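PDB 1ZJJ: hypothetical protein PH1952, which is an uncharacterized magnesium-binding member of the haloacid dehalogenase superfamily and probably acts as a phosphatase. Local coordinates for residues B[45-51]-B[63-68]; B[86-90]-B[134-138]; B[148-154]-B[166-171]. One frame throughout, in Å; residues are numbered along the deposited sequence.

Contact 1: B[45-51]-B[63-68]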
loop_
_atom_site.group_PDB
_atom_site.type_symbol
_atom_site.label_atom_id
_atom_site.label_comp_id
_atom_site.label_asym_id
_atom_site.label_seq_id
_atom_site.Cartn_x
_atom_site.Cartn_y
_atom_site.Cartn_z
ATOM N N LYS B 45 12.293 0.129 -17.097
ATOM C CA LYS B 45 13.043 0.203 -18.354
ATOM C C LYS B 45 13.981 -0.991 -18.545
ATOM O O LYS B 45 14.426 -1.621 -17.596
ATOM C CB LYS B 45 13.868 1.494 -18.341
ATOM C CG LYS B 45 13.005 2.752 -18.488
ATOM C CD LYS B 45 13.850 4.021 -18.641
ATOM C CE LYS B 45 12.995 5.283 -18.815
ATOM N NZ LYS B 45 12.445 5.687 -17.521
ATOM N N THR B 46 14.250 -1.326 -19.828
ATOM C CA THR B 46 15.220 -2.389 -20.087
ATOM C C THR B 46 16.653 -1.874 -20.025
ATOM O O THR B 46 16.924 -0.680 -20.078
ATOM C CB THR B 46 14.997 -2.976 -21.486
ATOM O OG1 THR B 46 15.110 -1.938 -22.460
ATOM C CG2 THR B 46 13.626 -3.646 -21.596
ATOM N N PRO B 47 17.577 -2.826 -19.865
ATOM C CA PRO B 47 19.000 -2.539 -19.966
ATOM C C PRO B 47 19.309 -1.757 -21.249
ATOM O O PRO B 47 20.115 -0.838 -21.268
ATOM C CB PRO B 47 19.744 -3.869 -19.929
ATOM C CG PRO B 47 18.793 -4.805 -19.184
ATOM C CD PRO B 47 17.365 -4.250 -19.634
ATOM N N GLU B 48 18.677 -2.188 -22.360
ATOM C CA GLU B 48 18.848 -1.460 -23.613
ATOM C C GLU B 48 18.438 0.009 -23.490
ATOM O O GLU B 48 19.145 0.918 -23.907
ATOM C CB GLU B 48 18.008 -2.153 -24.683
ATOM C CG GLU B 48 18.622 -3.481 -25.119
ATOM C CD GLU B 48 18.080 -4.579 -24.236
ATOM O OE1 GLU B 48 16.937 -4.466 -23.822
ATOM O OE2 GLU B 48 18.821 -5.529 -23.945
ATOM N N MET B 49 17.256 0.230 -22.918
ATOM C CA MET B 49 16.739 1.580 -22.727
ATOM C C MET B 49 17.696 2.384 -21.864
ATOM O O MET B 49 17.921 3.567 -22.107
ATOM C CB MET B 49 15.361 1.545 -22.056
ATOM C CG MET B 49 14.200 1.210 -22.985
ATOM S SD MET B 49 12.619 1.037 -22.108
ATOM C CE MET B 49 12.298 -0.684 -22.322
ATOM N N TYR B 50 18.261 1.739 -20.849
ATOM C CA TYR B 50 19.187 2.430 -19.967
ATOM C C TYR B 50 20.477 2.801 -20.681
ATOM O O TYR B 50 21.055 3.856 -20.410
ATOM C CB TYR B 50 19.465 1.585 -18.716
ATOM C CG TYR B 50 18.516 1.924 -17.593
ATOM C CD1 TYR B 50 17.548 1.014 -17.163
ATOM C CD2 TYR B 50 18.545 3.189 -16.995
ATOM C CE1 TYR B 50 16.634 1.355 -16.171
ATOM C CE2 TYR B 50 17.636 3.539 -16.007
ATOM C CZ TYR B 50 16.682 2.621 -15.598
ATOM O OH TYR B 50 15.774 2.972 -14.624
ATOM N N ARG B 51 20.928 1.948 -21.598
ATOM C CA ARG B 51 22.141 2.262 -22.347
ATOM C C ARG B 51 21.895 3.560 -23.113
ATOM O O ARG B 51 22.776 4.409 -23.200
ATOM C CB ARG B 51 22.499 1.145 -23.337
ATOM C CG ARG B 51 23.503 1.567 -24.409
ATOM C CD ARG B 51 23.813 0.423 -25.367
ATOM N NE ARG B 51 24.369 0.881 -26.643
ATOM C CZ ARG B 51 25.570 1.439 -26.793
ATOM N NH1 ARG B 51 26.364 1.617 -25.746
ATOM N NH2 ARG B 51 25.979 1.822 -28.000
ATOM N N SER B 63 24.830 -2.596 -22.784
ATOM C CA SER B 63 23.652 -2.920 -21.993
ATOM C C SER B 63 23.918 -4.224 -21.231
ATOM O O SER B 63 23.182 -4.582 -20.313
ATOM C CB SER B 63 22.434 -3.095 -22.905
ATOM O OG SER B 63 22.628 -4.191 -23.784
ATOM N N SER B 64 24.982 -4.930 -21.600
ATOM C CA SER B 64 25.302 -6.188 -20.931
ATOM C C SER B 64 25.786 -6.018 -19.488
ATOM O O SER B 64 25.742 -6.965 -18.706
ATOM C CB SER B 64 26.334 -6.993 -21.732
ATOM O OG SER B 64 27.621 -6.410 -21.668
ATOM N N ILE B 65 26.254 -4.827 -19.121
ATOM C CA ILE B 65 26.689 -4.632 -17.744
ATOM C C ILE B 65 25.671 -3.812 -16.953
ATOM O O ILE B 65 25.951 -3.363 -15.843
ATOM C CB ILE B 65 28.101 -3.973 -17.667
ATOM C CG1 ILE B 65 28.126 -2.638 -18.413
ATOM C CG2 ILE B 65 29.139 -4.914 -18.245
ATOM C CD1 ILE B 65 27.549 -1.483 -17.639
ATOM N N ILE B 66 24.491 -3.618 -17.534
ATOM C CA ILE B 66 23.414 -2.874 -16.877
ATOM C C ILE B 66 22.402 -3.863 -16.294
ATOM O O ILE B 66 21.683 -4.536 -17.032
ATOM C CB ILE B 66 22.664 -1.944 -17.860
ATOM C CG1 ILE B 66 23.632 -0.912 -18.444
ATOM C CG2 ILE B 66 21.498 -1.248 -17.139
ATOM C CD1 ILE B 66 22.998 0.043 -19.453
ATOM N N ILE B 67 22.353 -3.947 -14.969
ATOM C CA ILE B 67 21.438 -4.861 -14.292
ATOM C C ILE B 67 20.271 -4.104 -13.678
ATOM O O ILE B 67 20.459 -3.243 -12.820
ATOM C CB ILE B 67 22.161 -5.631 -13.174
ATOM C CG1 ILE B 67 23.396 -6.326 -13.745
ATOM C CG2 ILE B 67 21.215 -6.644 -12.534
ATOM C CD1 ILE B 67 24.284 -6.923 -12.689
ATOM N N THR B 68 19.067 -4.434 -14.130
ATOM C CA THR B 68 17.854 -3.806 -13.631
ATOM C C THR B 68 17.165 -4.806 -12.707
ATOM O O THR B 68 17.418 -6.014 -12.792
ATOM C CB THR B 68 16.891 -3.471 -14.777
ATOM O OG1 THR B 68 16.512 -4.684 -15.444
ATOM C CG2 THR B 68 17.558 -2.538 -15.787
HETATM O O HOH W 1 14.759 -5.001 -17.504
#

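Contact 2: B[86-90]-B[134-138]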
loop_
_atom_site.group_PDB
_atom_site.type_symbol
_atom_site.label_atom_id
_atom_site.label_comp_id
_atom_site.label_asym_id
_atom_site.label_seq_id
_atom_site.Cartn_x
_atom_site.Cartn_y
_atom_site.Cartn_z
ATOM N N ILE B 86 2.401 -16.075 -15.450
ATOM C CA ILE B 86 2.692 -14.855 -14.707
ATOM C C ILE B 86 1.682 -13.731 -14.919
ATOM O O ILE B 86 1.210 -13.493 -16.044
ATOM C CB ILE B 86 4.088 -14.293 -15.130
ATOM C CG1 ILE B 86 5.132 -15.410 -15.064
ATOM C CG2 ILE B 86 4.483 -13.093 -14.228
ATOM C CD1 ILE B 86 6.446 -15.098 -15.789
ATOM N N PHE B 87 1.368 -13.033 -13.834
ATOM C CA PHE B 87 0.503 -11.868 -13.911
ATOM C C PHE B 87 1.448 -10.733 -13.526
ATOM O O PHE B 87 2.097 -10.791 -12.485
ATOM C CB PHE B 87 -0.645 -11.936 -12.912
ATOM C CG PHE B 87 -1.539 -10.733 -12.957
ATOM C CD1 PHE B 87 -2.330 -10.480 -14.076
ATOM C CD2 PHE B 87 -1.564 -9.826 -11.902
ATOM C CE1 PHE B 87 -3.135 -9.340 -14.147
ATOM C CE2 PHE B 87 -2.361 -8.682 -11.957
ATOM C CZ PHE B 87 -3.150 -8.437 -13.084
ATOM N N VAL B 88 1.534 -9.709 -14.361
ATOM C CA VAL B 88 2.446 -8.612 -14.087
ATOM C C VAL B 88 1.822 -7.254 -13.820
ATOM O O VAL B 88 0.869 -6.844 -14.483
ATOM C CB VAL B 88 3.432 -8.422 -15.256
ATOM C CG1 VAL B 88 4.376 -7.260 -14.962
ATOM C CG2 VAL B 88 4.203 -9.707 -15.497
ATOM N N ILE B 89 2.384 -6.563 -12.835
ATOM C CA ILE B 89 1.982 -5.206 -12.496
ATOM C C ILE B 89 3.287 -4.444 -12.662
ATOM O O ILE B 89 4.231 -4.641 -11.891
ATOM C CB ILE B 89 1.480 -5.076 -11.044
ATOM C CG1 ILE B 89 0.039 -5.602 -10.950
ATOM C CG2 ILE B 89 1.560 -3.606 -10.594
ATOM C CD1 ILE B 89 -0.512 -5.674 -9.530
ATOM N N GLY B 90 3.359 -3.612 -13.694
ATOM C CA GLY B 90 4.580 -2.866 -13.925
ATOM C C GLY B 90 4.672 -2.293 -15.321
ATOM O O GLY B 90 3.718 -2.374 -16.099
ATOM N N LYS B 134 -6.025 -3.943 -11.081
ATOM C CA LYS B 134 -4.789 -4.718 -11.082
ATOM C C LYS B 134 -4.504 -5.268 -9.684
ATOM O O LYS B 134 -4.151 -6.438 -9.533
ATOM C CB LYS B 134 -3.618 -3.861 -11.564
ATOM C CG LYS B 134 -3.687 -3.492 -13.035
ATOM C CD LYS B 134 -2.405 -2.822 -13.491
ATOM C CE LYS B 134 -2.502 -2.363 -14.935
ATOM N NZ LYS B 134 -1.217 -1.762 -15.392
ATOM N N LEU B 135 -4.652 -4.428 -8.659
ATOM C CA LEU B 135 -4.429 -4.872 -7.284
ATOM C C LEU B 135 -5.376 -6.017 -6.927
ATOM O O LEU B 135 -5.009 -6.943 -6.201
ATOM C CB LEU B 135 -4.661 -3.720 -6.300
ATOM C CG LEU B 135 -3.665 -2.564 -6.365
ATOM C CD1 LEU B 135 -4.086 -1.476 -5.387
ATOM C CD2 LEU B 135 -2.266 -3.084 -6.034
ATOM N N LYS B 136 -6.599 -5.935 -7.438
ATOM C CA LYS B 136 -7.610 -6.950 -7.179
ATOM C C LYS B 136 -7.183 -8.330 -7.690
ATOM O O LYS B 136 -7.114 -9.287 -6.923
ATOM C CB LYS B 136 -8.933 -6.538 -7.831
ATOM C CG LYS B 136 -10.064 -7.541 -7.633
ATOM C CD LYS B 136 -11.302 -7.161 -8.438
ATOM C CE LYS B 136 -11.043 -7.179 -9.942
ATOM N NZ LYS B 136 -12.293 -6.916 -10.718
ATOM N N TYR B 137 -6.895 -8.436 -8.983
ATOM C CA TYR B 137 -6.486 -9.721 -9.542
ATOM C C TYR B 137 -5.180 -10.230 -8.947
ATOM O O TYR B 137 -5.013 -11.433 -8.746
ATOM C CB TYR B 137 -6.395 -9.632 -11.066
ATOM C CG TYR B 137 -7.763 -9.554 -11.693
ATOM C CD1 TYR B 137 -8.702 -10.553 -11.457
ATOM C CD2 TYR B 137 -8.148 -8.452 -12.456
ATOM C CE1 TYR B 137 -9.999 -10.458 -11.955
ATOM C CE2 TYR B 137 -9.449 -8.343 -12.964
ATOM C CZ TYR B 137 -10.366 -9.353 -12.705
ATOM O OH TYR B 137 -11.654 -9.270 -13.185
ATOM N N ALA B 138 -4.259 -9.320 -8.642
ATOM C CA ALA B 138 -2.991 -9.731 -8.052
ATOM C C ALA B 138 -3.264 -10.343 -6.679
ATOM O O ALA B 138 -2.670 -11.353 -6.304
ATOM C CB ALA B 138 -2.055 -8.531 -7.921
HETATM O O HOH W 2 0.900 -3.741 -15.279
#

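Contact 3: B[148-154]-B[166-171]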
loop_
_atom_site.group_PDB
_atom_site.type_symbol
_atom_site.label_atom_id
_atom_site.label_comp_id
_atom_site.label_asym_id
_atom_site.label_seq_id
_atom_site.Cartn_x
_atom_site.Cartn_y
_atom_site.Cartn_z
ATOM N N PHE B 148 4.319 -14.305 -4.693
ATOM C CA PHE B 148 4.227 -12.855 -4.565
ATOM C C PHE B 148 5.671 -12.360 -4.670
ATOM O O PHE B 148 6.460 -12.528 -3.740
ATOM C CB PHE B 148 3.606 -12.510 -3.202
ATOM C CG PHE B 148 3.467 -11.029 -2.916
ATOM C CD1 PHE B 148 3.731 -10.065 -3.887
ATOM C CD2 PHE B 148 3.051 -10.607 -1.653
ATOM C CE1 PHE B 148 3.582 -8.695 -3.597
ATOM C CE2 PHE B 148 2.899 -9.247 -1.354
ATOM C CZ PHE B 148 3.163 -8.291 -2.322
ATOM N N ILE B 149 6.011 -11.787 -5.822
ATOM C CA ILE B 149 7.362 -11.281 -6.093
ATOM C C ILE B 149 7.387 -9.771 -6.342
ATOM O O ILE B 149 6.646 -9.259 -7.186
ATOM C CB ILE B 149 7.963 -11.963 -7.345
ATOM C CG1 ILE B 149 7.952 -13.478 -7.165
ATOM C CG2 ILE B 149 9.388 -11.460 -7.589
ATOM C CD1 ILE B 149 8.042 -14.244 -8.477
ATOM N N GLY B 150 8.246 -9.067 -5.613
ATOM C CA GLY B 150 8.364 -7.629 -5.783
ATOM C C GLY B 150 9.719 -7.302 -6.385
ATOM O O GLY B 150 10.728 -7.819 -5.925
ATOM N N THR B 151 9.760 -6.452 -7.409
ATOM C CA THR B 151 11.041 -6.131 -8.028
ATOM C C THR B 151 12.003 -5.392 -7.106
ATOM O O THR B 151 13.196 -5.677 -7.106
ATOM C CB THR B 151 10.872 -5.298 -9.330
ATOM O OG1 THR B 151 10.221 -4.057 -9.036
ATOM C CG2 THR B 151 10.060 -6.076 -10.357
ATOM N N ASN B 152 11.491 -4.452 -6.322
ATOM C CA ASN B 152 12.337 -3.681 -5.418
ATOM C C ASN B 152 11.515 -3.078 -4.288
ATOM O O ASN B 152 10.310 -2.880 -4.422
ATOM C CB ASN B 152 13.073 -2.586 -6.192
ATOM C CG ASN B 152 12.139 -1.694 -6.962
ATOM O OD1 ASN B 152 11.468 -2.139 -7.889
ATOM N ND2 ASN B 152 12.085 -0.426 -6.580
ATOM N N PRO B 153 12.165 -2.773 -3.155
ATOM C CA PRO B 153 11.537 -2.202 -1.960
ATOM C C PRO B 153 11.343 -0.690 -1.884
ATOM O O PRO B 153 10.601 -0.221 -1.032
ATOM C CB PRO B 153 12.446 -2.702 -0.848
ATOM C CG PRO B 153 13.797 -2.560 -1.492
ATOM C CD PRO B 153 13.568 -3.137 -2.877
ATOM N N ASP B 154 11.996 0.064 -2.763
ATOM C CA ASP B 154 11.905 1.522 -2.725
ATOM C C ASP B 154 10.514 2.087 -2.463
ATOM O O ASP B 154 9.592 1.923 -3.258
ATOM C CB ASP B 154 12.454 2.114 -4.019
ATOM C CG ASP B 154 13.868 1.653 -4.316
ATOM O OD1 ASP B 154 14.808 2.470 -4.198
ATOM O OD2 ASP B 154 14.037 0.470 -4.664
ATOM N N GLY B 166 6.796 4.666 -4.923
ATOM C CA GLY B 166 7.652 3.692 -5.573
ATOM C C GLY B 166 7.075 2.285 -5.557
ATOM O O GLY B 166 5.969 2.059 -5.070
ATOM N N ALA B 167 7.831 1.328 -6.084
ATOM C CA ALA B 167 7.366 -0.051 -6.133
ATOM C C ALA B 167 7.013 -0.557 -4.733
ATOM O O ALA B 167 6.026 -1.269 -4.554
ATOM C CB ALA B 167 8.433 -0.940 -6.765
ATOM N N GLY B 168 7.816 -0.170 -3.747
ATOM C CA GLY B 168 7.580 -0.604 -2.380
ATOM C C GLY B 168 6.209 -0.201 -1.872
ATOM O O GLY B 168 5.612 -0.881 -1.034
ATOM N N SER B 169 5.718 0.918 -2.392
ATOM C CA SER B 169 4.416 1.465 -2.032
ATOM C C SER B 169 3.328 0.524 -2.532
ATOM O O SER B 169 2.369 0.226 -1.820
ATOM C CB SER B 169 4.240 2.847 -2.687
ATOM O OG SER B 169 2.899 3.291 -2.623
ATOM N N ILE B 170 3.489 0.066 -3.767
ATOM C CA ILE B 170 2.521 -0.836 -4.378
ATOM C C ILE B 170 2.604 -2.208 -3.723
ATOM O O ILE B 170 1.585 -2.827 -3.403
ATOM C CB ILE B 170 2.781 -0.954 -5.894
ATOM C CG1 ILE B 170 2.725 0.440 -6.516
ATOM C CG2 ILE B 170 1.745 -1.876 -6.543
ATOM C CD1 ILE B 170 3.051 0.496 -7.996
ATOM N N ILE B 171 3.832 -2.673 -3.507
ATOM C CA ILE B 171 4.060 -3.966 -2.879
ATOM C C ILE B 171 3.455 -3.981 -1.482
ATOM O O ILE B 171 2.890 -4.986 -1.054
ATOM C CB ILE B 171 5.578 -4.285 -2.796
ATOM C CG1 ILE B 171 6.118 -4.574 -4.199
ATOM C CG2 ILE B 171 5.828 -5.470 -1.870
ATOM C CD1 ILE B 171 7.626 -4.538 -4.299
HETATM O O HOH W 3 10.471 2.226 -7.758
#

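Contact 1: B[45-51]-B[63-68]
The phenol ring of Tyr50 meets two methyl groups of the 63-68 segment, Ile66 CG2 and Thr68 CG2, both slanting in on it, and its closest touch is CD1 to Thr68 CG2 at 3.8 Å. Thr40 of strand 36-40 and the loop residues Met8 and Asn42 also pack on this side chain. The Pro47 ring packs beside it: its CB lies 3.5 Å from Ser63 O and leans equally on Ile66 O, and CG also lies near Ile66 O. Ile66 touches both residues, CB against Pro47 CB and CG2 against Tyr50 CB. With CG1 anti to the carbonyl carbon (chi1 -61°) and the chain then extended, CD1 reaches into the first turn of the helix, 3.5 Å from Pro47 O. Helix 47-56 here crosses from strand 36-40 to strand 66-68, an outermost strand of the six-stranded parallel sheet, in a beta-alpha-beta unit of the HAD core; the short axes run at 127°. Thr46 caps the N terminus of the helix: its OG1 accepts from Met49 N at 3.1 Å in a capping box. No direct hydrogen bond joins the segments, but a water sits 2.7 Å from Thr68 OG1 and gives a weak bond to Lys45 O. Thr68 OG1 also caps Leu71 N of the following helix, and the Arg51 guanidinium turns away to Asp60 and the carbonyl of Val61.

Contact 2: B[86-90]-B[134-138]
Strand 86-89 and helix 132-143 run nearly antiparallel, their short axes 149° apart and 9.3 Å at closest approach, so that Phe87 lies across from Ala138 and Ile89 from Lys134. The Phe87 ring reaches the helix because CG stands anti to the backbone N (chi1 179°). Lys134 O comes up to the ring edge close to its plane, 3.8 Å from CE2; this oxygen already accepts the helical bond from Ala138 N. At the tip of the ring, CZ touches Tyr137 CB at 4.0 Å, the two aromatic side chains crossing at a slant, while the Tyr137 ring carries on towards Trp116 and helix 108-115. Ile89 CD1 reaches the helix where Lys134 O and Ala138 CB lie side by side, the latter 3.6 Å away. The Ile89 and Lys134 side chains slide past each other in opposite directions, CG1 beside Lys134 CB. This is helix-on-sheet packing in the four-stranded parallel sheet, which fits the C2-type cap domain of UmpH/NagD-like HAD proteins; 86-89 is an outermost strand, and its neighbour 121-124, whose Val122 also touches Ala138, is followed in the chain by helix 132-143. The second subunit touches this helix too, its Leu130 packing on Leu135. Lys134 reaches, extended beyond CG, over to the end of the strand, and its NZ forms a salt bridge with Asp127. The same NZ donates to a water at 2.9 Å, which also accepts from Gly90 N and has Val88 O nearby.

Contact 3: B[148-154]-B[166-171]
Phe148 and Ile171 cross at a slant, with the ring presenting its edge to the helix: CZ lies 3.6 Å from Ile171 O, which sits in the plane of the ring, and 3.9 Å from Ile171 CG2. The isoleucine's other branch points towards the loop. Its CG1 is anti to the carbonyl carbon (chi1 -71°), and this carries CD1 over Gly150 CA and on to Asn152 O, only 3.2 Å away; that buried oxygen meets a methyl and has no polar partner in the model. Lacking a side chain, Gly150 leaves room for the methyl. Further along, the Asn152 amide lies across Ala167 CB, OD1 approaching to 3.5 Å, and is gripped at both ends: Thr151 OG1 donates to OD1 at 2.6 Å in the carbonyl plane, and ND2 donates to Asp154 OD2 at 2.9 Å, nearly straight (167°) but from above the carboxylate plane. The segments belong to strand 147-150 and helix 167-178, linked by the two strands 156-159 and 162-165. Where the loop passes the start of the helix, Gly168 N donates to Asp154 O from outside the carbonyl plane. Gly168 CA, carrying only hydrogens, lies close to the Pro153 carbonyl as well, in a CH...O contact of 3.3 Å to Pro153 O. Asn41 ND2 shares Asp154 OD2 with Asn152. Asp154 is not among the magnesium ligands Asp7, Asp9 and Asp210, but its side chain is about 7 Å from the ion; the two amide donors probably orient the carboxylate there, while Gly168 N holds the backbone.

Along the chain the three contacts come in series. Contact 1 belongs to the six-stranded parallel sheet of the HAD core, contacts 2 and 3 to the separate four-stranded sheet, probably the cap domain. Contacts 2 and 3 have centres 12 Å apart and touch where Leu135 CD2 meets Ile170 CG2 at 4.2 Å; helix 132-143 of contact 2 precedes strand 147-150 of contact 3, and both contacts reach the second subunit. Contact 1 is 20 Å from contact 3, centre to centre, across the middle of the chain. Yet the side chains of Tyr50 and Asp154 lie about 10 Å and about 7 Å from the magnesium ion, consistent with an active site between core and cap.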